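N-methyltransferase (Streptoalloteichus sp. ATCC 53650, PDB 5BSZ) probably transfers a methyl group from S-adenosylmethionine to the amino nitrogen of a trideoxysugar destined for kedarcidin. Local coordinates at residues 154-159 and 235-240; 177-182 and 186-191. One frame throughout, in Å; residues are numbered along the deposited sequence.

Interaction 1: residues 154-159 and 235-240. With THM (thymidine), chain G.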
loop_
_atom_site.group_PDB
_atom_site.type_symbol
_atom_site.label_atom_id
_atom_site.label_comp_id
_atom_site.label_asym_id
_atom_site.label_seq_id
_atom_site.Cartn_x
_atom_site.Cartn_y
_atom_site.Cartn_z
ATOM N N THR A 154 13.277 -5.345 30.929
ATOM C CA THR A 154 13.680 -3.995 30.635
ATOM C C THR A 154 13.057 -3.439 29.361
ATOM O O THR A 154 13.110 -2.247 29.128
ATOM C CB THR A 154 15.217 -3.861 30.601
ATOM O OG1 THR A 154 15.784 -4.868 29.754
ATOM C CG2 THR A 154 15.806 -4.047 32.047
ATOM N N PHE A 155 12.479 -4.273 28.512
ATOM C CA PHE A 155 11.824 -3.739 27.327
ATOM C C PHE A 155 10.634 -2.901 27.767
ATOM O O PHE A 155 9.881 -3.319 28.631
ATOM C CB PHE A 155 11.379 -4.858 26.402
ATOM C CG PHE A 155 10.664 -4.371 25.175
ATOM C CD1 PHE A 155 11.386 -3.783 24.130
ATOM C CD2 PHE A 155 9.294 -4.403 25.102
ATOM C CE1 PHE A 155 10.730 -3.272 23.016
ATOM C CE2 PHE A 155 8.635 -3.942 23.965
ATOM C CZ PHE A 155 9.349 -3.367 22.926
ATOM N N LEU A 156 10.472 -1.733 27.154
ATOM C CA LEU A 156 9.415 -0.802 27.531
ATOM C C LEU A 156 8.385 -0.799 26.441
ATOM O O LEU A 156 8.707 -0.508 25.332
ATOM C CB LEU A 156 9.986 0.619 27.675
ATOM C CG LEU A 156 10.951 0.714 28.859
ATOM C CD1 LEU A 156 11.511 2.133 28.935
ATOM C CD2 LEU A 156 10.342 0.208 30.187
ATOM N N ASP A 157 7.147 -1.120 26.778
ATOM C CA ASP A 157 6.009 -1.029 25.878
ATOM C C ASP A 157 5.738 0.459 25.633
ATOM O O ASP A 157 6.128 1.315 26.419
ATOM C CB ASP A 157 4.808 -1.699 26.563
ATOM C CG ASP A 157 5.171 -3.075 27.119
ATOM O OD1 ASP A 157 5.429 -3.942 26.268
ATOM O OD2 ASP A 157 5.265 -3.295 28.360
ATOM N N GLY A 158 5.130 0.762 24.506
ATOM C CA GLY A 158 4.704 2.124 24.178
ATOM C C GLY A 158 5.693 2.969 23.390
ATOM O O GLY A 158 5.508 4.169 23.264
ATOM N N HIS A 159 6.769 2.402 22.861
ATOM C CA HIS A 159 7.719 3.253 22.183
ATOM C C HIS A 159 7.167 3.700 20.804
ATOM O O HIS A 159 6.714 2.863 20.032
ATOM C CB HIS A 159 9.026 2.537 21.967
ATOM C CG HIS A 159 10.014 3.345 21.170
ATOM N ND1 HIS A 159 10.641 4.462 21.676
ATOM C CD2 HIS A 159 10.482 3.194 19.909
ATOM C CE1 HIS A 159 11.445 4.974 20.759
ATOM N NE2 HIS A 159 11.379 4.211 19.682
ATOM N N GLN A 235 24.103 1.008 27.424
ATOM C CA GLN A 235 22.934 1.813 27.733
ATOM C C GLN A 235 22.504 1.554 29.168
ATOM O O GLN A 235 22.738 0.444 29.724
ATOM C CB GLN A 235 21.798 1.506 26.730
ATOM C CG GLN A 235 22.211 1.759 25.277
ATOM C CD GLN A 235 21.085 1.918 24.279
ATOM O OE1 GLN A 235 21.241 1.657 23.061
ATOM N NE2 GLN A 235 19.951 2.393 24.767
ATOM N N PRO A 236 21.922 2.588 29.797
ATOM C CA PRO A 236 21.356 2.403 31.137
ATOM C C PRO A 236 20.345 1.275 31.169
ATOM O O PRO A 236 19.558 1.140 30.241
ATOM C CB PRO A 236 20.678 3.757 31.407
ATOM C CG PRO A 236 21.547 4.719 30.675
ATOM C CD PRO A 236 21.865 4.000 29.394
ATOM N N ARG A 237 20.446 0.455 32.206
ATOM C CA ARG A 237 19.554 -0.643 32.524
ATOM C C ARG A 237 19.823 -1.800 31.589
ATOM O O ARG A 237 19.219 -2.858 31.705
ATOM C CB ARG A 237 18.067 -0.248 32.463
ATOM C CG ARG A 237 17.680 1.084 33.087
ATOM C CD ARG A 237 16.254 1.011 33.633
ATOM N NE ARG A 237 15.318 0.676 32.567
ATOM C CZ ARG A 237 14.216 -0.065 32.674
ATOM N NH1 ARG A 237 13.506 -0.279 31.575
ATOM N NH2 ARG A 237 13.793 -0.561 33.838
ATOM N N ARG A 238 20.740 -1.674 30.643
ATOM C CA ARG A 238 21.169 -2.946 30.068
ATOM C C ARG A 238 22.611 -3.324 30.084
ATOM O O ARG A 238 22.913 -4.494 30.152
ATOM C CB ARG A 238 20.611 -3.234 28.680
ATOM C CG ARG A 238 20.825 -2.204 27.640
ATOM C CD ARG A 238 20.164 -2.714 26.348
ATOM N NE ARG A 238 21.061 -2.219 25.284
ATOM C CZ ARG A 238 20.734 -1.889 24.047
ATOM N NH1 ARG A 238 19.477 -1.933 23.646
ATOM N NH2 ARG A 238 21.714 -1.569 23.201
ATOM N N GLY A 239 23.500 -2.363 29.976
ATOM C CA GLY A 239 24.874 -2.710 30.179
ATOM C C GLY A 239 25.498 -3.452 29.013
ATOM O O GLY A 239 24.992 -3.387 27.867
ATOM N N LEU A 240 26.629 -4.101 29.294
ATOM C CA LEU A 240 27.294 -4.905 28.291
ATOM C C LEU A 240 27.571 -6.252 28.861
ATOM O O LEU A 240 27.886 -6.355 30.049
ATOM C CB LEU A 240 28.593 -4.234 27.849
ATOM C CG LEU A 240 28.550 -2.918 27.111
ATOM C CD1 LEU A 240 29.980 -2.518 26.791
ATOM C CD2 LEU A 240 27.757 -2.934 25.805
HETATM O "O5'" THM G . 15.347 2.779 20.740
HETATM C "C5'" THM G . 13.934 2.639 20.993
HETATM C "C4'" THM G . 13.591 1.231 21.489
HETATM O "O4'" THM G . 14.241 1.195 22.761
HETATM C "C3'" THM G . 12.093 0.916 21.761
HETATM O "O3'" THM G . 11.635 -0.238 21.023
HETATM C "C2'" THM G . 11.919 0.686 23.276
HETATM C "C1'" THM G . 13.388 0.560 23.717
HETATM N N1 THM G . 13.830 0.963 25.062
HETATM C C2 THM G . 13.543 -0.055 25.991
HETATM O O2 THM G . 12.929 -1.034 25.541
HETATM N N3 THM G . 13.870 0.016 27.278
HETATM C C4 THM G . 14.547 1.063 27.749
HETATM O O4 THM G . 14.878 1.117 28.980
HETATM C C5 THM G . 14.881 2.134 26.788
HETATM C C5M THM G . 15.630 3.292 27.395
HETATM C C6 THM G . 14.529 2.042 25.446
HETATM O O HOH W 1 18.269 -5.337 30.266
#
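Thr154 and Arg237 bring two irregular loops together with their CA atoms 7.0 Å apart; no hydrogen bond joins the loops directly, and the bound thymidine bridges them. The base is read along one edge: its N3 donates to Thr154 O at 3.0 Å in an almost straight bond (178°), and O2 accepts from Leu156 N at the same length. From the other loop Arg237 NH1 donates to thymidine O4 over 3.3 Å, the oxygen lying in the guanidinium plane at its edge; bends at chi2 and chi3 fold the long Arg237 chain round to this position. The methyl CG2 of Thr154 sits over one guanidinium face, while OG1, which also bonds Ser151, shares a water with Arg237 O. Leu156 lies on one face of the base, its CD1 3.4 Å from C4, and crosses Arg237 at about a right angle, with CD2 3.5 Å from NH1. At the sugar end, the face of the His159 ring lies against the deoxyribose, CG coming 3.3 Å from C3' and NE2 close to C5'. An alanine at His159 is likely to strip the deoxyribose of this flat support and let the sugar shift. Together these residues form much of the thymidine pocket, consistent with a site that recognises the nucleotide part of a dTDP-linked sugar substrate.

Interaction 2: residues 177-182 and 186-191. With THM (thymidine), chain G.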
loop_
_atom_site.group_PDB
_atom_site.type_symbol
_atom_site.label_atom_id
_atom_site.label_comp_id
_atom_site.label_asym_id
_atom_site.label_seq_id
_atom_site.Cartn_x
_atom_site.Cartn_y
_atom_site.Cartn_z
ATOM N N ARG A 177 7.414 2.312 15.581
ATOM C CA ARG A 177 6.593 1.841 16.679
ATOM C C ARG A 177 7.104 0.469 17.051
ATOM O O ARG A 177 7.544 -0.265 16.155
ATOM C CB ARG A 177 5.194 1.661 16.198
ATOM C CG ARG A 177 4.241 1.361 17.300
ATOM C CD ARG A 177 2.938 0.977 16.697
ATOM N NE ARG A 177 2.098 0.468 17.760
ATOM C CZ ARG A 177 1.689 -0.786 17.860
ATOM N NH1 ARG A 177 0.929 -1.115 18.883
ATOM N NH2 ARG A 177 2.011 -1.705 16.961
ATOM N N SER A 178 7.067 0.111 18.337
ATOM C CA SER A 178 7.463 -1.248 18.745
ATOM C C SER A 178 6.466 -1.830 19.743
ATOM O O SER A 178 5.804 -1.091 20.459
ATOM C CB SER A 178 8.907 -1.266 19.244
ATOM O OG SER A 178 9.025 -0.818 20.592
ATOM N N HIS A 179 6.312 -3.144 19.754
ATOM C CA HIS A 179 5.497 -3.815 20.743
ATOM C C HIS A 179 6.011 -5.223 20.985
ATOM O O HIS A 179 6.742 -5.819 20.175
ATOM C CB HIS A 179 4.012 -3.869 20.377
ATOM C CG HIS A 179 3.658 -4.789 19.253
ATOM N ND1 HIS A 179 3.830 -4.445 17.925
ATOM C CD2 HIS A 179 3.050 -5.994 19.256
ATOM C CE1 HIS A 179 3.409 -5.432 17.175
ATOM N NE2 HIS A 179 2.979 -6.405 17.953
ATOM N N ARG A 180 5.569 -5.753 22.110
ATOM C CA ARG A 180 6.063 -7.005 22.623
ATOM C C ARG A 180 5.111 -8.082 22.165
ATOM O O ARG A 180 3.884 -7.903 22.183
ATOM C CB ARG A 180 6.081 -6.852 24.151
ATOM C CG ARG A 180 6.461 -8.092 24.930
ATOM C CD ARG A 180 5.941 -7.972 26.383
ATOM N NE ARG A 180 6.305 -6.718 27.055
ATOM C CZ ARG A 180 7.400 -6.521 27.790
ATOM N NH1 ARG A 180 7.607 -5.348 28.358
ATOM N NH2 ARG A 180 8.270 -7.515 27.968
ATOM N N ILE A 181 5.652 -9.199 21.700
ATOM C CA ILE A 181 4.898 -10.426 21.468
ATOM C C ILE A 181 5.623 -11.627 22.062
ATOM O O ILE A 181 6.721 -12.010 21.602
ATOM C CB ILE A 181 4.764 -10.750 19.975
ATOM C CG1 ILE A 181 4.131 -9.589 19.199
ATOM C CG2 ILE A 181 3.956 -12.034 19.767
ATOM C CD1 ILE A 181 4.423 -9.777 17.723
ATOM N N GLY A 182 5.027 -12.250 23.074
ATOM C CA GLY A 182 5.724 -13.317 23.818
ATOM C C GLY A 182 7.097 -12.792 24.266
ATOM O O GLY A 182 7.161 -11.756 24.904
ATOM N N ARG A 186 8.666 -6.532 18.373
ATOM C CA ARG A 186 8.374 -6.329 16.980
ATOM C C ARG A 186 8.403 -4.867 16.653
ATOM O O ARG A 186 7.710 -4.039 17.272
ATOM C CB ARG A 186 7.008 -6.913 16.643
ATOM C CG ARG A 186 6.603 -6.730 15.194
ATOM C CD ARG A 186 5.579 -7.792 14.808
ATOM N NE ARG A 186 6.175 -9.131 14.710
ATOM C CZ ARG A 186 5.509 -10.219 14.400
ATOM N NH1 ARG A 186 4.207 -10.147 14.154
ATOM N NH2 ARG A 186 6.137 -11.359 14.236
ATOM N N HIS A 187 9.246 -4.541 15.691
ATOM C CA HIS A 187 9.573 -3.153 15.358
ATOM C C HIS A 187 9.044 -2.775 13.978
ATOM O O HIS A 187 9.372 -3.403 12.953
ATOM C CB HIS A 187 11.118 -2.965 15.427
ATOM C CG HIS A 187 11.637 -3.220 16.796
ATOM N ND1 HIS A 187 11.874 -2.206 17.702
ATOM C CD2 HIS A 187 11.887 -4.382 17.448
ATOM C CE1 HIS A 187 12.246 -2.736 18.854
ATOM N NE2 HIS A 187 12.252 -4.053 18.730
ATOM N N GLU A 188 8.171 -1.773 13.933
ATOM C CA GLU A 188 7.669 -1.285 12.630
ATOM C C GLU A 188 8.253 0.077 12.316
ATOM O O GLU A 188 8.216 0.972 13.182
ATOM C CB GLU A 188 6.192 -1.091 12.710
ATOM C CG GLU A 188 5.372 -2.307 12.846
ATOM C CD GLU A 188 3.964 -1.998 13.312
ATOM O OE1 GLU A 188 3.775 -1.655 14.510
ATOM O OE2 GLU A 188 3.048 -2.129 12.473
ATOM N N ALA A 189 8.803 0.241 11.117
ATOM C CA ALA A 189 9.361 1.523 10.679
ATOM C C ALA A 189 8.712 1.875 9.324
ATOM O O ALA A 189 8.691 1.047 8.432
ATOM C CB ALA A 189 10.878 1.419 10.478
ATOM N N HIS A 190 8.165 3.081 9.200
ATOM C CA HIS A 190 7.605 3.579 7.940
ATOM C C HIS A 190 8.345 4.850 7.601
ATOM O O HIS A 190 8.683 5.659 8.483
ATOM C CB HIS A 190 6.110 3.862 8.045
ATOM C CG HIS A 190 5.272 2.634 8.157
ATOM N ND1 HIS A 190 4.374 2.245 7.179
ATOM C CD2 HIS A 190 5.210 1.689 9.127
ATOM C CE1 HIS A 190 3.769 1.138 7.565
ATOM N NE2 HIS A 190 4.264 0.778 8.737
ATOM N N TYR A 191 8.638 4.988 6.320
ATOM C CA TYR A 191 9.163 6.219 5.741
ATOM C C TYR A 191 8.259 6.765 4.623
ATOM O O TYR A 191 7.728 5.964 3.818
ATOM C CB TYR A 191 10.492 5.930 5.074
ATOM C CG TYR A 191 11.603 5.521 5.979
ATOM C CD1 TYR A 191 11.695 4.226 6.467
ATOM C CD2 TYR A 191 12.588 6.436 6.329
ATOM C CE1 TYR A 191 12.741 3.852 7.307
ATOM C CE2 TYR A 191 13.644 6.072 7.139
ATOM C CZ TYR A 191 13.706 4.788 7.634
ATOM O OH TYR A 191 14.771 4.459 8.439
HETATM O "O5'" THM G . 15.347 2.779 20.740
HETATM C "C5'" THM G . 13.934 2.639 20.993
HETATM C "C4'" THM G . 13.591 1.231 21.489
HETATM O "O4'" THM G . 14.241 1.195 22.761
HETATM C "C3'" THM G . 12.093 0.916 21.761
HETATM O "O3'" THM G . 11.635 -0.238 21.023
HETATM C "C2'" THM G . 11.919 0.686 23.276
HETATM C "C1'" THM G . 13.388 0.560 23.717
HETATM N N1 THM G . 13.830 0.963 25.062
HETATM C C2 THM G . 13.543 -0.055 25.991
HETATM O O2 THM G . 12.929 -1.034 25.541
HETATM N N3 THM G . 13.870 0.016 27.278
HETATM C C4 THM G . 14.547 1.063 27.749
HETATM O O4 THM G . 14.878 1.117 28.980
HETATM C C5 THM G . 14.881 2.134 26.788
HETATM C C5M THM G . 15.630 3.292 27.395
HETATM C C6 THM G . 14.529 2.042 25.446
HETATM O O HOH W 2 5.068 -2.639 16.572
#
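Arg186 and His179 form a hydrogen-bonded antiparallel pair, Arg186 N meeting His179 O at 2.7 Å, and their side chains run alongside each other. CB of Arg186 lies over the imidazole face in a CH-pi contact, 4.3 Å from the centroid. CG, anti to the backbone N (chi1 179°), stays beside CE1; CD touches the CD1 methyl of Ile181 and, more loosely, CE1. That methyl then rests on one guanidinium face, toward its rim, 3.5 Å from CZ. At the tip NE forms a salt bridge with Asp207, and NH1 reaches Met3 O of the second subunit and Asp13 of the third, which probably offset the buried charge; Asp13 also accepts from His179 NE2. On the same sheet face Arg177 NH2 bridges to Glu188 OE1 at 3.0 Å on the syn side, the carboxylate and guanidinium planes 75° apart. A water links OE1 to His179 ND1. Ser178 and His187, a non-hydrogen-bonded pair, occupy the reverse face, where Ser178 OG hydrogen-bonds thymidine O3' at 2.7 Å. The pairing belongs to the hairpin of strands 171-181 and 184-195, central in an antiparallel sheet flanked by 160-166 and 198-209; its Arg186 face meets neighbouring subunits, its Ser178 face the nucleoside.

From the N terminus, after strand 4-14 and two helices, the chain builds most of the mixed sheet of the methyltransferase domain and, beyond strand 143-146, enters the loop holding residues 154-159. It then forms the antiparallel sheet, where interaction 2 closes a tight hairpin between strands 171-181 and 184-195. After strand 198-209, helix 213-222 and strand 225-230, the chain reaches residues 235-240, and interaction 1 closes a far longer loop, with interaction 2 nested inside it. The contacts also meet directly: Asp157 forms a salt bridge with Arg180, and Phe155 packs on Ser178. Thymidine, touched by both, thus lies where the antiparallel sheet joins loops of the mixed sheet.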